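Local coordinates for uncharacterized protein VP1736 (Vibrio parahaemolyticus, PDB 3LXQ) that is of unknown function but carries a sulfatase-family domain of the alkaline phosphatase superfamily, with a mixed beta sheet flanked by helices, at residues L96-L104 with V318-L326; F163-Y174 with L351-M362. One frame throughout, in Å; residues are numbered along the deposited sequence. Where two conformers were deposited one is given.

Contact 1. Residues L96-L104 with V318-L326; sequences LGAQFVGSL and VKHFHIPAL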
loop_
_atom_site.group_PDB
_atom_site.type_symbol
_atom_site.label_atom_id
_atom_site.label_comp_id
_atom_site.label_asym_id
_atom_site.label_seq_id
_atom_site.Cartn_x
_atom_site.Cartn_y
_atom_site.Cartn_z
ATOM N N LEU A 96 10.789 -1.701 1.084
ATOM C CA LEU A 96 11.133 -2.571 -0.038
ATOM C C LEU A 96 10.887 -1.883 -1.392
ATOM O O LEU A 96 9.916 -2.158 -2.072
ATOM C CB LEU A 96 10.386 -3.904 0.062
ATOM C CG LEU A 96 10.855 -5.031 -0.875
ATOM C CD1 LEU A 96 12.239 -5.477 -0.528
ATOM C CD2 LEU A 96 9.896 -6.229 -0.846
ATOM N N GLY A 97 11.780 -0.976 -1.771
ATOM C CA GLY A 97 11.691 -0.321 -3.067
ATOM C C GLY A 97 12.059 -1.258 -4.196
ATOM O O GLY A 97 12.734 -2.276 -3.981
ATOM N N ALA A 98 11.628 -0.900 -5.404
ATOM C CA ALA A 98 11.899 -1.685 -6.609
ATOM C C ALA A 98 13.383 -1.788 -6.925
ATOM O O ALA A 98 13.811 -2.750 -7.578
ATOM C CB ALA A 98 11.147 -1.093 -7.819
ATOM N N GLN A 99 14.151 -0.786 -6.482
ATOM C CA GLN A 99 15.608 -0.774 -6.635
ATOM C C GLN A 99 16.279 -1.995 -5.986
ATOM O O GLN A 99 17.390 -2.379 -6.370
ATOM C CB GLN A 99 16.213 0.540 -6.111
ATOM C CG GLN A 99 16.143 0.733 -4.586
ATOM C CD GLN A 99 16.779 2.037 -4.096
ATOM O OE1 GLN A 99 17.809 2.476 -4.600
ATOM N NE2 GLN A 99 16.163 2.652 -3.096
ATOM N N PHE A 100 15.597 -2.600 -5.017
ATOM C CA PHE A 100 16.112 -3.771 -4.309
ATOM C C PHE A 100 15.509 -5.080 -4.816
ATOM O O PHE A 100 15.743 -6.135 -4.222
ATOM C CB PHE A 100 15.854 -3.667 -2.799
ATOM C CG PHE A 100 16.325 -2.379 -2.175
ATOM C CD1 PHE A 100 17.686 -2.083 -2.079
ATOM C CD2 PHE A 100 15.399 -1.469 -1.654
ATOM C CE1 PHE A 100 18.124 -0.886 -1.491
ATOM C CE2 PHE A 100 15.825 -0.264 -1.061
ATOM C CZ PHE A 100 17.197 0.024 -0.982
ATOM N N VAL A 101 14.730 -5.016 -5.899
ATOM C CA VAL A 101 14.051 -6.208 -6.426
ATOM C C VAL A 101 14.623 -6.689 -7.769
ATOM O O VAL A 101 14.521 -6.008 -8.791
ATOM C CB VAL A 101 12.510 -6.021 -6.531
ATOM C CG1 VAL A 101 11.844 -7.333 -6.922
ATOM C CG2 VAL A 101 11.930 -5.523 -5.219
ATOM N N GLY A 102 15.216 -7.880 -7.750
ATOM C CA GLY A 102 15.791 -8.492 -8.948
ATOM C C GLY A 102 14.813 -8.591 -10.109
ATOM O O GLY A 102 15.118 -8.145 -11.218
ATOM N N SER A 103 13.632 -9.156 -9.852
ATOM C CA SER A 103 12.620 -9.337 -10.899
ATOM C C SER A 103 12.095 -8.012 -11.464
ATOM O O SER A 103 11.481 -7.999 -12.525
ATOM C CB SER A 103 11.462 -10.222 -10.415
ATOM O OG SER A 103 10.742 -9.605 -9.361
ATOM N N LEU A 104 12.355 -6.907 -10.765
ATOM C CA LEU A 104 11.961 -5.580 -11.242
ATOM C C LEU A 104 13.147 -4.778 -11.773
ATOM O O LEU A 104 13.058 -3.564 -11.954
ATOM C CB LEU A 104 11.210 -4.801 -10.151
ATOM C CG LEU A 104 9.714 -5.062 -9.922
ATOM C CD1 LEU A 104 9.374 -6.541 -9.673
ATOM C CD2 LEU A 104 9.224 -4.227 -8.771
ATOM N N VAL A 318 10.194 9.954 -9.268
ATOM C CA VAL A 318 9.269 8.860 -9.600
ATOM C C VAL A 318 9.796 7.464 -9.272
ATOM O O VAL A 318 9.078 6.651 -8.661
ATOM C CB VAL A 318 8.847 8.946 -11.102
ATOM C CG1 VAL A 318 7.985 7.758 -11.527
ATOM C CG2 VAL A 318 8.122 10.267 -11.380
ATOM N N LYS A 319 11.048 7.212 -9.666
ATOM C CA LYS A 319 11.728 5.931 -9.476
ATOM C C LYS A 319 11.664 5.499 -8.020
ATOM O O LYS A 319 11.564 4.307 -7.719
ATOM C CB LYS A 319 13.197 6.034 -9.936
ATOM N N HIS A 320 11.696 6.478 -7.119
ATOM C CA HIS A 320 11.701 6.207 -5.686
ATOM C C HIS A 320 10.323 6.089 -5.041
ATOM O O HIS A 320 10.207 6.071 -3.824
ATOM C CB HIS A 320 12.567 7.215 -4.960
ATOM C CG HIS A 320 14.016 7.081 -5.286
ATOM N ND1 HIS A 320 14.819 6.127 -4.701
ATOM C CD2 HIS A 320 14.804 7.756 -6.159
ATOM C CE1 HIS A 320 16.046 6.232 -5.184
ATOM N NE2 HIS A 320 16.064 7.217 -6.065
ATOM N N PHE A 321 9.289 5.998 -5.867
ATOM C CA PHE A 321 7.963 5.589 -5.403
ATOM C C PHE A 321 7.633 4.216 -5.973
ATOM O O PHE A 321 6.605 3.600 -5.629
ATOM C CB PHE A 321 6.919 6.636 -5.800
ATOM C CG PHE A 321 7.049 7.936 -5.047
ATOM C CD1 PHE A 321 7.981 8.899 -5.436
ATOM C CD2 PHE A 321 6.251 8.188 -3.944
ATOM C CE1 PHE A 321 8.122 10.091 -4.733
ATOM C CE2 PHE A 321 6.377 9.376 -3.238
ATOM C CZ PHE A 321 7.310 10.335 -3.639
ATOM N N HIS A 322 8.516 3.732 -6.843
ATOM C CA HIS A 322 8.320 2.473 -7.536
ATOM C C HIS A 322 8.564 1.295 -6.589
ATOM O O HIS A 322 9.591 1.205 -5.923
ATOM C CB HIS A 322 9.187 2.425 -8.797
ATOM C CG HIS A 322 8.888 1.274 -9.710
ATOM N ND1 HIS A 322 9.842 0.726 -10.542
ATOM C CD2 HIS A 322 7.753 0.570 -9.928
ATOM C CE1 HIS A 322 9.307 -0.264 -11.234
ATOM N NE2 HIS A 322 8.040 -0.381 -10.879
ATOM N N ILE A 323 7.582 0.404 -6.515
ATOM C CA ILE A 323 7.556 -0.624 -5.489
ATOM C C ILE A 323 7.054 -1.927 -6.088
ATOM O O ILE A 323 6.334 -1.913 -7.084
ATOM C CB ILE A 323 6.673 -0.213 -4.260
ATOM C CG1 ILE A 323 5.277 0.262 -4.685
ATOM C CG2 ILE A 323 7.335 0.903 -3.475
ATOM C CD1 ILE A 323 4.229 0.194 -3.558
ATOM N N PRO A 324 7.458 -3.063 -5.502
ATOM C CA PRO A 324 6.871 -4.336 -5.906
ATOM C C PRO A 324 5.464 -4.490 -5.351
ATOM O O PRO A 324 5.131 -3.910 -4.320
ATOM C CB PRO A 324 7.795 -5.363 -5.251
ATOM C CG PRO A 324 8.322 -4.662 -4.031
ATOM C CD PRO A 324 8.476 -3.231 -4.450
ATOM N N ALA A 325 4.636 -5.253 -6.050
ATOM C CA ALA A 325 3.343 -5.651 -5.527
ATOM C C ALA A 325 3.039 -6.981 -6.152
ATOM O O ALA A 325 3.212 -7.152 -7.351
ATOM C CB ALA A 325 2.262 -4.629 -5.876
ATOM N N LEU A 326 2.605 -7.921 -5.324
ATOM C CA LEU A 326 2.305 -9.273 -5.769
ATOM C C LEU A 326 1.050 -9.757 -5.088
ATOM O O LEU A 326 0.950 -9.719 -3.868
ATOM C CB LEU A 326 3.476 -10.203 -5.417
ATOM C CG LEU A 326 3.631 -11.670 -5.869
ATOM C CD1 LEU A 326 3.463 -12.600 -4.691
ATOM C CD2 LEU A 326 2.733 -12.097 -7.029
#

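Contact 2. Residues F163-Y174 with L351-M362; sequences FTIADLLKEQGY and LSLIGVDAKTPM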
loop_
_atom_site.group_PDB
_atom_site.type_symbol
_atom_site.label_atom_id
_atom_site.label_comp_id
_atom_site.label_asym_id
_atom_site.label_seq_id
_atom_site.Cartn_x
_atom_site.Cartn_y
_atom_site.Cartn_z
ATOM N N PHE A 163 -12.784 5.843 7.567
ATOM C CA PHE A 163 -12.952 4.652 6.758
ATOM C C PHE A 163 -11.683 3.802 6.672
ATOM O O PHE A 163 -10.607 4.303 6.318
ATOM C CB PHE A 163 -13.488 4.937 5.342
ATOM C CG PHE A 163 -13.532 3.698 4.499
ATOM C CD1 PHE A 163 -14.616 2.832 4.569
ATOM C CD2 PHE A 163 -12.428 3.321 3.750
ATOM C CE1 PHE A 163 -14.625 1.648 3.833
ATOM C CE2 PHE A 163 -12.432 2.134 3.024
ATOM C CZ PHE A 163 -13.517 1.315 3.049
ATOM N N THR A 164 -11.824 2.521 7.021
ATOM C CA THR A 164 -10.782 1.506 6.798
ATOM C C THR A 164 -11.444 0.204 6.308
ATOM O O THR A 164 -12.593 -0.075 6.664
ATOM C CB THR A 164 -9.954 1.173 8.086
ATOM O OG1 THR A 164 -10.789 0.504 9.044
ATOM C CG2 THR A 164 -9.348 2.425 8.715
ATOM N N ILE A 165 -10.711 -0.602 5.541
ATOM C CA ILE A 165 -11.206 -1.932 5.172
ATOM C C ILE A 165 -11.238 -2.857 6.387
ATOM O O ILE A 165 -11.924 -3.875 6.372
ATOM C CB ILE A 165 -10.402 -2.604 4.023
ATOM C CG1 ILE A 165 -8.927 -2.778 4.404
ATOM C CG2 ILE A 165 -10.571 -1.817 2.702
ATOM C CD1 ILE A 165 -8.214 -3.915 3.641
ATOM N N ALA A 166 -10.488 -2.497 7.431
ATOM C CA ALA A 166 -10.523 -3.222 8.697
ATOM C C ALA A 166 -11.918 -3.203 9.277
ATOM O O ALA A 166 -12.478 -4.273 9.566
ATOM C CB ALA A 166 -9.535 -2.644 9.698
ATOM N N ASP A 167 -12.487 -2.006 9.449
ATOM C CA ASP A 167 -13.808 -1.955 10.065
ATOM C C ASP A 167 -14.915 -2.379 9.101
ATOM O O ASP A 167 -15.962 -2.878 9.556
ATOM C CB ASP A 167 -14.090 -0.626 10.779
ATOM C CG ASP A 167 -14.600 0.440 9.862
ATOM O OD1 ASP A 167 -15.823 0.461 9.599
ATOM O OD2 ASP A 167 -13.784 1.278 9.438
ATOM N N LEU A 168 -14.676 -2.249 7.799
ATOM C CA LEU A 168 -15.630 -2.750 6.801
ATOM C C LEU A 168 -15.723 -4.265 6.936
ATOM O O LEU A 168 -16.814 -4.804 7.098
ATOM C CB LEU A 168 -15.240 -2.337 5.367
ATOM C CG LEU A 168 -16.100 -2.820 4.174
ATOM C CD1 LEU A 168 -17.572 -2.398 4.293
ATOM C CD2 LEU A 168 -15.541 -2.370 2.838
ATOM N N LEU A 169 -14.571 -4.933 6.914
ATOM C CA LEU A 169 -14.522 -6.384 7.049
ATOM C C LEU A 169 -15.042 -6.862 8.408
ATOM O O LEU A 169 -15.740 -7.873 8.474
ATOM C CB LEU A 169 -13.120 -6.929 6.723
ATOM C CG LEU A 169 -12.728 -6.790 5.239
ATOM C CD1 LEU A 169 -11.251 -7.074 4.983
ATOM C CD2 LEU A 169 -13.614 -7.651 4.321
ATOM N N LYS A 170 -14.733 -6.112 9.468
ATOM C CA LYS A 170 -15.245 -6.391 10.817
ATOM C C LYS A 170 -16.765 -6.334 10.843
ATOM O O LYS A 170 -17.428 -7.295 11.252
ATOM C CB LYS A 170 -14.661 -5.409 11.841
ATOM N N GLU A 171 -17.315 -5.213 10.383
ATOM C CA GLU A 171 -18.760 -5.057 10.228
ATOM C C GLU A 171 -19.374 -6.200 9.389
ATOM O O GLU A 171 -20.501 -6.628 9.641
ATOM C CB GLU A 171 -19.077 -3.677 9.635
ATOM C CG GLU A 171 -20.560 -3.399 9.400
ATOM C CD GLU A 171 -20.979 -1.983 9.788
ATOM O OE1 GLU A 171 -21.858 -1.836 10.666
ATOM O OE2 GLU A 171 -20.437 -1.013 9.220
ATOM N N GLN A 172 -18.603 -6.701 8.424
ATOM C CA GLN A 172 -19.015 -7.816 7.563
ATOM C C GLN A 172 -18.768 -9.211 8.161
ATOM O O GLN A 172 -18.941 -10.215 7.471
ATOM C CB GLN A 172 -18.318 -7.713 6.194
ATOM C CG GLN A 172 -18.960 -6.727 5.228
ATOM C CD GLN A 172 -20.421 -7.045 4.986
ATOM O OE1 GLN A 172 -21.308 -6.335 5.463
ATOM N NE2 GLN A 172 -20.681 -8.130 4.261
ATOM N N GLY A 173 -18.348 -9.272 9.425
ATOM C CA GLY A 173 -18.178 -10.552 10.137
ATOM C C GLY A 173 -16.768 -11.135 10.185
ATOM O O GLY A 173 -16.590 -12.295 10.574
ATOM N N TYR A 174 -15.770 -10.341 9.786
ATOM C CA TYR A 174 -14.361 -10.751 9.832
ATOM C C TYR A 174 -13.700 -10.477 11.188
ATOM O O TYR A 174 -14.015 -9.486 11.864
ATOM C CB TYR A 174 -13.535 -9.999 8.771
ATOM C CG TYR A 174 -13.552 -10.555 7.355
ATOM C CD1 TYR A 174 -14.725 -10.569 6.592
ATOM C CD2 TYR A 174 -12.371 -11.011 6.755
ATOM C CE1 TYR A 174 -14.721 -11.053 5.271
ATOM C CE2 TYR A 174 -12.358 -11.498 5.447
ATOM C CZ TYR A 174 -13.532 -11.512 4.715
ATOM O OH TYR A 174 -13.521 -12.016 3.443
ATOM N N LEU A 351 -10.552 -6.456 -1.935
ATOM C CA LEU A 351 -11.951 -6.719 -1.559
ATOM C C LEU A 351 -12.697 -7.462 -2.664
ATOM O O LEU A 351 -13.517 -8.357 -2.402
ATOM C CB LEU A 351 -12.698 -5.423 -1.243
ATOM C CG LEU A 351 -12.383 -4.665 0.046
ATOM C CD1 LEU A 351 -13.353 -3.508 0.169
ATOM C CD2 LEU A 351 -12.439 -5.561 1.297
ATOM N N SER A 352 -12.404 -7.074 -3.898
ATOM C CA SER A 352 -13.039 -7.657 -5.059
ATOM C C SER A 352 -12.592 -9.099 -5.210
ATOM O O SER A 352 -13.404 -9.967 -5.549
ATOM C CB SER A 352 -12.708 -6.833 -6.308
ATOM O OG SER A 352 -13.543 -7.172 -7.409
ATOM N N LEU A 353 -11.310 -9.356 -4.943
ATOM C CA LEU A 353 -10.752 -10.715 -5.038
ATOM C C LEU A 353 -11.247 -11.664 -3.953
ATOM O O LEU A 353 -11.345 -12.882 -4.174
ATOM C CB LEU A 353 -9.222 -10.680 -5.029
ATOM C CG LEU A 353 -8.554 -10.295 -6.348
ATOM C CD1 LEU A 353 -7.104 -9.873 -6.134
ATOM C CD2 LEU A 353 -8.657 -11.448 -7.346
ATOM N N ILE A 354 -11.549 -11.118 -2.777
ATOM C CA ILE A 354 -11.953 -11.961 -1.639
ATOM C C ILE A 354 -13.468 -12.184 -1.556
ATOM O O ILE A 354 -13.954 -12.873 -0.651
ATOM C CB ILE A 354 -11.382 -11.459 -0.278
ATOM C CG1 ILE A 354 -11.947 -10.088 0.104
ATOM C CG2 ILE A 354 -9.848 -11.473 -0.300
ATOM C CD1 ILE A 354 -11.639 -9.665 1.537
ATOM N N GLY A 355 -14.195 -11.582 -2.489
ATOM C CA GLY A 355 -15.646 -11.737 -2.561
ATOM C C GLY A 355 -16.458 -10.790 -1.698
ATOM O O GLY A 355 -17.581 -11.107 -1.327
ATOM N N VAL A 356 -15.902 -9.625 -1.374
ATOM C CA VAL A 356 -16.638 -8.645 -0.565
ATOM C C VAL A 356 -17.089 -7.451 -1.394
ATOM O O VAL A 356 -16.248 -6.696 -1.910
ATOM C CB VAL A 356 -15.823 -8.165 0.674
ATOM C CG1 VAL A 356 -16.576 -7.069 1.433
ATOM C CG2 VAL A 356 -15.546 -9.334 1.607
ATOM N N ASP A 357 -18.408 -7.282 -1.516
ATOM C CA ASP A 357 -18.989 -6.103 -2.184
ATOM C C ASP A 357 -18.639 -4.853 -1.374
ATOM O O ASP A 357 -18.745 -4.862 -0.146
ATOM C CB ASP A 357 -20.515 -6.216 -2.301
ATOM C CG ASP A 357 -20.969 -7.223 -3.356
ATOM O OD1 ASP A 357 -22.187 -7.505 -3.400
ATOM O OD2 ASP A 357 -20.134 -7.732 -4.138
ATOM N N ALA A 358 -18.255 -3.788 -2.073
ATOM C CA ALA A 358 -17.672 -2.608 -1.456
ATOM C C ALA A 358 -18.418 -1.317 -1.757
ATOM O O ALA A 358 -18.237 -0.721 -2.823
ATOM C CB ALA A 358 -16.192 -2.477 -1.876
ATOM N N LYS A 359 -19.239 -0.883 -0.808
ATOM C CA LYS A 359 -19.849 0.442 -0.846
ATOM C C LYS A 359 -18.983 1.350 0.024
ATOM O O LYS A 359 -19.139 1.380 1.241
ATOM C CB LYS A 359 -21.299 0.405 -0.320
ATOM C CG LYS A 359 -21.984 1.776 -0.310
ATOM C CD LYS A 359 -23.475 1.681 -0.031
ATOM C CE LYS A 359 -24.197 2.980 -0.381
ATOM N NZ LYS A 359 -25.673 2.821 -0.151
ATOM N N THR A 360 -18.043 2.063 -0.598
ATOM C CA THR A 360 -17.062 2.828 0.154
ATOM C C THR A 360 -16.775 4.148 -0.551
ATOM O O THR A 360 -17.132 4.313 -1.724
ATOM C CB THR A 360 -15.731 2.043 0.329
ATOM O OG1 THR A 360 -14.879 2.259 -0.800
ATOM C CG2 THR A 360 -15.979 0.542 0.523
ATOM N N PRO A 361 -16.118 5.093 0.153
ATOM C CA PRO A 361 -15.697 6.320 -0.506
ATOM C C PRO A 361 -14.343 6.210 -1.217
ATOM O O PRO A 361 -13.841 7.214 -1.708
ATOM C CB PRO A 361 -15.628 7.321 0.648
ATOM C CG PRO A 361 -15.227 6.492 1.808
ATOM C CD PRO A 361 -15.945 5.175 1.616
HETATM N N MSE A 362 -13.763 5.014 -1.286
HETATM C CA MSE A 362 -12.458 4.819 -1.942
HETATM C C MSE A 362 -12.494 5.153 -3.433
HETATM O O MSE A 362 -13.379 4.700 -4.157
HETATM C CB MSE A 362 -11.944 3.386 -1.758
HETATM C CG MSE A 362 -11.794 2.940 -0.318
HETATM SE SE MSE A 362 -10.762 1.295 -0.185
HETATM C CE MSE A 362 -12.142 0.002 -0.671
#

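Contact 1. Residues L96-L104 with V318-L326
His320 meets Gln99 at the edge of its imidazole: NE2 of Gln99 stands 4.1 Å from ND1 of His320, with amide and ring planes turned 74° apart. The two do not bond each other. Both are held by the carboxylate of Asp307, Gln99 NE2 on OD1 and His320 ND1 on OD2, which makes the acid a bridge between the two loops. His322 comes next and does two jobs. Its carbonyl O accepts the one hydrogen bond across the contact, from Ala98 N at 3.0 Å, nearly straight at 161°, with the donor tilted out of the carbonyl plane. Its ring takes the methyl of Ala98 over one face in a CH-pi contact, CB lying 3.9 Å from the ring centroid, while NE2 reaches the carbonyl of Thr124. CG of His322 swings anti to the backbone N (chi1 -170°), which brings one face of the imidazole against that methyl. Ile323 contributes less; its CG2 brushes the Leu96 carbonyl. Pro324 then packs against Leu96, Val101 and Leu104 of the other loop. Its CG lies 3.9 Å from Leu96 CD2 and equally far from Val101 CG2, and Leu104 CD2 sits 3.7 Å from the Pro324 CA. The Pro324 CD also abuts Leu96 O, at 3.0 Å. A loop that follows one core strand, 87-93, is thus seated on another, 322-328. Proline has no N-H to offer, and the buried Leu96 O has no hydrogen-bond partner in the model, so this end rests on apolar packing, while at the histidine end one backbone bond crosses directly and Asp307 links the side chains of Gln99 and His320.

Contact 2. Residues F163-Y174 with L351-M362
Selenium lies beside an aromatic ring here: the selenomethionine at Met362 puts SE 5.0 Å from the centroid of the Phe163 ring, an oblique Met-aromatic contact. This is the buried seam of a helix, 165-171, lying against the end of helix 346-353 and strand 358-360 within the sulfatase-family domain. Phe163, just ahead of the first helix, has CG anti to its backbone nitrogen (chi1 175°), which carries the ring across to three consecutive residues. Pro361 CD sits over one face in a CH-pi contact, 21° off the ring normal, and Thr360 meets CZ with CB at 3.6 Å. Thr360 OG1 is turned to its own chain, accepting from Met362 N in an ST turn. A capping box of Thr164 and Asp167 begins the helix, its Thr164 N bond being weak, and a Schellman motif at Gly173 ends it; a second one at Gly355 closes helix 346-353. Between these ends the seam is aliphatic. The two methyls of Leu351 divide their work, CD1 meeting Leu168 CD2 at 3.6 Å and CD2 going to Leu169, whose side chain slides past in the opposite direction. Tyr174 closes the far end with its hydroxyl bonded to the Lys86 carbonyl, and that same OH rests 3.6 Å from Ile354 CD1.

Overall arrangement
From the N terminus, strand 87-93 leads straight into loop 96-104, the first half of contact 1. Residues 163-174, the first half of contact 2, follow later and run on into strand 175-180. The chain then adds strands 200-202, 241-246 and 298-304 of the mixed sheet, with helix 271-289 before the last of them, and 318-326 returns to close contact 1, a loop of 213 residues. Contact 2 closes next, when 351-362 comes back over 176 residues. The two closures therefore cross rather than nest. They lie on opposite sides of the chain's centre, their own centres about 27 Å apart: contact 1 ties a loop to strand 322-328, contact 2 joins a helix to helix 346-353 and strand 358-360.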